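Local coordinates for protein putative secreted endoglycosylceramidase (Rhodococcus hoagii, PDB 6JYZ) that probably hydrolyses O-glycosidic bonds of galactose-linked ceramide glycolipids as a secreted family 5 endogalactosylceramidase, at residues 382-387 against 395-400. Sequence-based numbering, arbitrary orientation.
Sequences GNLNRI and QGLVEG
Gly382 and Asn383 meet Val398 through their carbonyls. Asn383 O lies 3.5 Å from Val398 CB, is buried here and has no polar partner. The Asn383 amide turns away, to the backbone of Trp360 and Ser361. Leu384 O accepts Val398 N at 2.8 Å and also touches Leu397 CA. Leu384 CD1 lies alongside Leu397 CD2, 4.0 Å away. Asn385 and Leu397 form an antiparallel non-hydrogen-bonded pair, their side chains side by side. Asn385 OD1 rests 3.4 Å from Leu397 CD2, and a water bridges it to Gly396 O. Asn385 ND2 bonds Trp362 O. Arg386 N donates to Gly396 O, and Arg386 O takes Gln395 N at 2.9 Å in a nearly straight bond (176°). The Arg386 chain runs extended until it bends at CG-CD (chi3 -64°), which brings the guanidinium back beside the second strand. Arg386 NH1 then reaches Gln395 O at 2.9 Å, in the plane of both groups, and Leu397 O more weakly. Val398 CG2 lies over one guanidinium face. A leucine in place of Arg386 would probably leave Gln395 O without its in-plane donor and Val398 CG2 without the guanidinium face packed against it. The two strands form a short, irregular beta hairpin leading into helix 399-405. Backbone bonds set its pairing. The Arg386 side chain adds one good bond and one weak one, to the carbonyls before and after the one its own backbone N uses.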
# COMPACT_ATOMS: atom_id res chain seq x y z
N GLY A 382 -14.93 8.62 -0.34
CA GLY A 382 -14.20 7.75 -1.28
C GLY A 382 -13.73 8.55 -2.49
O GLY A 382 -14.40 9.45 -2.99
N ASN A 383 -12.52 8.22 -2.97
CA ASN A 383 -11.99 8.80 -4.21
C ASN A 383 -11.95 7.79 -5.35
O ASN A 383 -11.43 8.15 -6.41
CB ASN A 383 -10.60 9.45 -4.01
CG ASN A 383 -9.58 8.41 -3.53
OD1 ASN A 383 -9.89 7.22 -3.33
ND2 ASN A 383 -8.36 8.88 -3.37
N LEU A 384 -12.55 6.62 -5.17
CA LEU A 384 -12.57 5.62 -6.23
C LEU A 384 -13.95 5.02 -6.20
O LEU A 384 -14.69 5.22 -7.17
CB LEU A 384 -11.43 4.60 -6.07
CG LEU A 384 -11.43 3.49 -7.11
CD1 LEU A 384 -11.52 4.00 -8.56
CD2 LEU A 384 -10.21 2.58 -6.96
N ASN A 385 -14.30 4.21 -5.22
CA ASN A 385 -15.70 3.83 -5.01
C ASN A 385 -16.34 4.85 -4.11
O ASN A 385 -15.82 5.14 -3.05
CB ASN A 385 -15.75 2.46 -4.37
CG ASN A 385 -15.24 1.44 -5.35
OD1 ASN A 385 -15.94 1.08 -6.33
ND2 ASN A 385 -14.00 0.98 -5.20
N ARG A 386 -17.46 5.40 -4.56
CA ARG A 386 -18.20 6.39 -3.82
C ARG A 386 -19.23 5.69 -2.95
O ARG A 386 -19.93 4.75 -3.39
CB ARG A 386 -19.01 7.13 -4.88
CG ARG A 386 -19.86 8.24 -4.26
CD ARG A 386 -20.75 8.96 -5.29
NE ARG A 386 -19.88 9.65 -6.26
CZ ARG A 386 -19.63 9.27 -7.53
NH1 ARG A 386 -20.19 8.18 -8.03
NH2 ARG A 386 -18.88 10.03 -8.29
N ILE A 387 -19.16 6.03 -1.65
CA ILE A 387 -20.09 5.48 -0.65
C ILE A 387 -20.91 6.65 -0.17
O ILE A 387 -20.42 7.71 0.23
CB ILE A 387 -19.33 4.76 0.49
CG1 ILE A 387 -18.79 3.43 -0.04
CG2 ILE A 387 -20.16 4.59 1.78
CD1 ILE A 387 -17.85 2.57 0.95
N GLN A 395 -22.33 3.65 -4.51
CA GLN A 395 -23.01 4.35 -5.60
C GLN A 395 -22.05 4.84 -6.69
O GLN A 395 -21.84 6.03 -6.93
CB GLN A 395 -23.78 5.53 -5.02
CG GLN A 395 -24.86 5.07 -4.06
CD GLN A 395 -25.72 6.23 -3.59
OE1 GLN A 395 -25.36 7.40 -3.71
NE2 GLN A 395 -26.84 5.89 -2.98
N GLY A 396 -21.55 3.86 -7.43
CA GLY A 396 -20.69 4.11 -8.57
C GLY A 396 -19.25 4.50 -8.21
O GLY A 396 -18.80 4.46 -7.05
N LEU A 397 -18.52 4.81 -9.26
CA LEU A 397 -17.10 5.12 -9.23
C LEU A 397 -16.93 6.61 -9.41
O LEU A 397 -17.73 7.32 -10.06
CB LEU A 397 -16.39 4.46 -10.41
CG LEU A 397 -16.24 2.93 -10.33
CD1 LEU A 397 -15.86 2.34 -11.69
CD2 LEU A 397 -15.16 2.51 -9.34
N VAL A 398 -15.79 7.13 -8.94
CA VAL A 398 -15.38 8.49 -9.19
C VAL A 398 -14.66 8.42 -10.53
O VAL A 398 -13.47 8.06 -10.64
CB VAL A 398 -14.44 8.98 -8.07
CG1 VAL A 398 -13.89 10.37 -8.37
CG2 VAL A 398 -15.16 8.99 -6.70
N GLU A 399 -15.41 8.69 -11.61
CA GLU A 399 -14.99 8.23 -12.93
C GLU A 399 -13.73 8.94 -13.42
O GLU A 399 -12.92 8.28 -14.10
CB GLU A 399 -16.14 8.48 -13.93
CG GLU A 399 -17.32 7.55 -13.70
CD GLU A 399 -17.13 6.07 -14.02
OE1 GLU A 399 -16.02 5.66 -14.57
OE2 GLU A 399 -18.10 5.27 -13.70
N GLY A 400 -13.54 10.23 -13.11
CA GLY A 400 -12.37 10.94 -13.56
C GLY A 400 -11.05 10.33 -13.04
O GLY A 400 -10.03 10.41 -13.70
O HOH W 1 -18.73 1.78 -6.19
O HOH W 2 -18.07 9.96 -11.50
O HOH W 3 -20.31 7.90 -10.84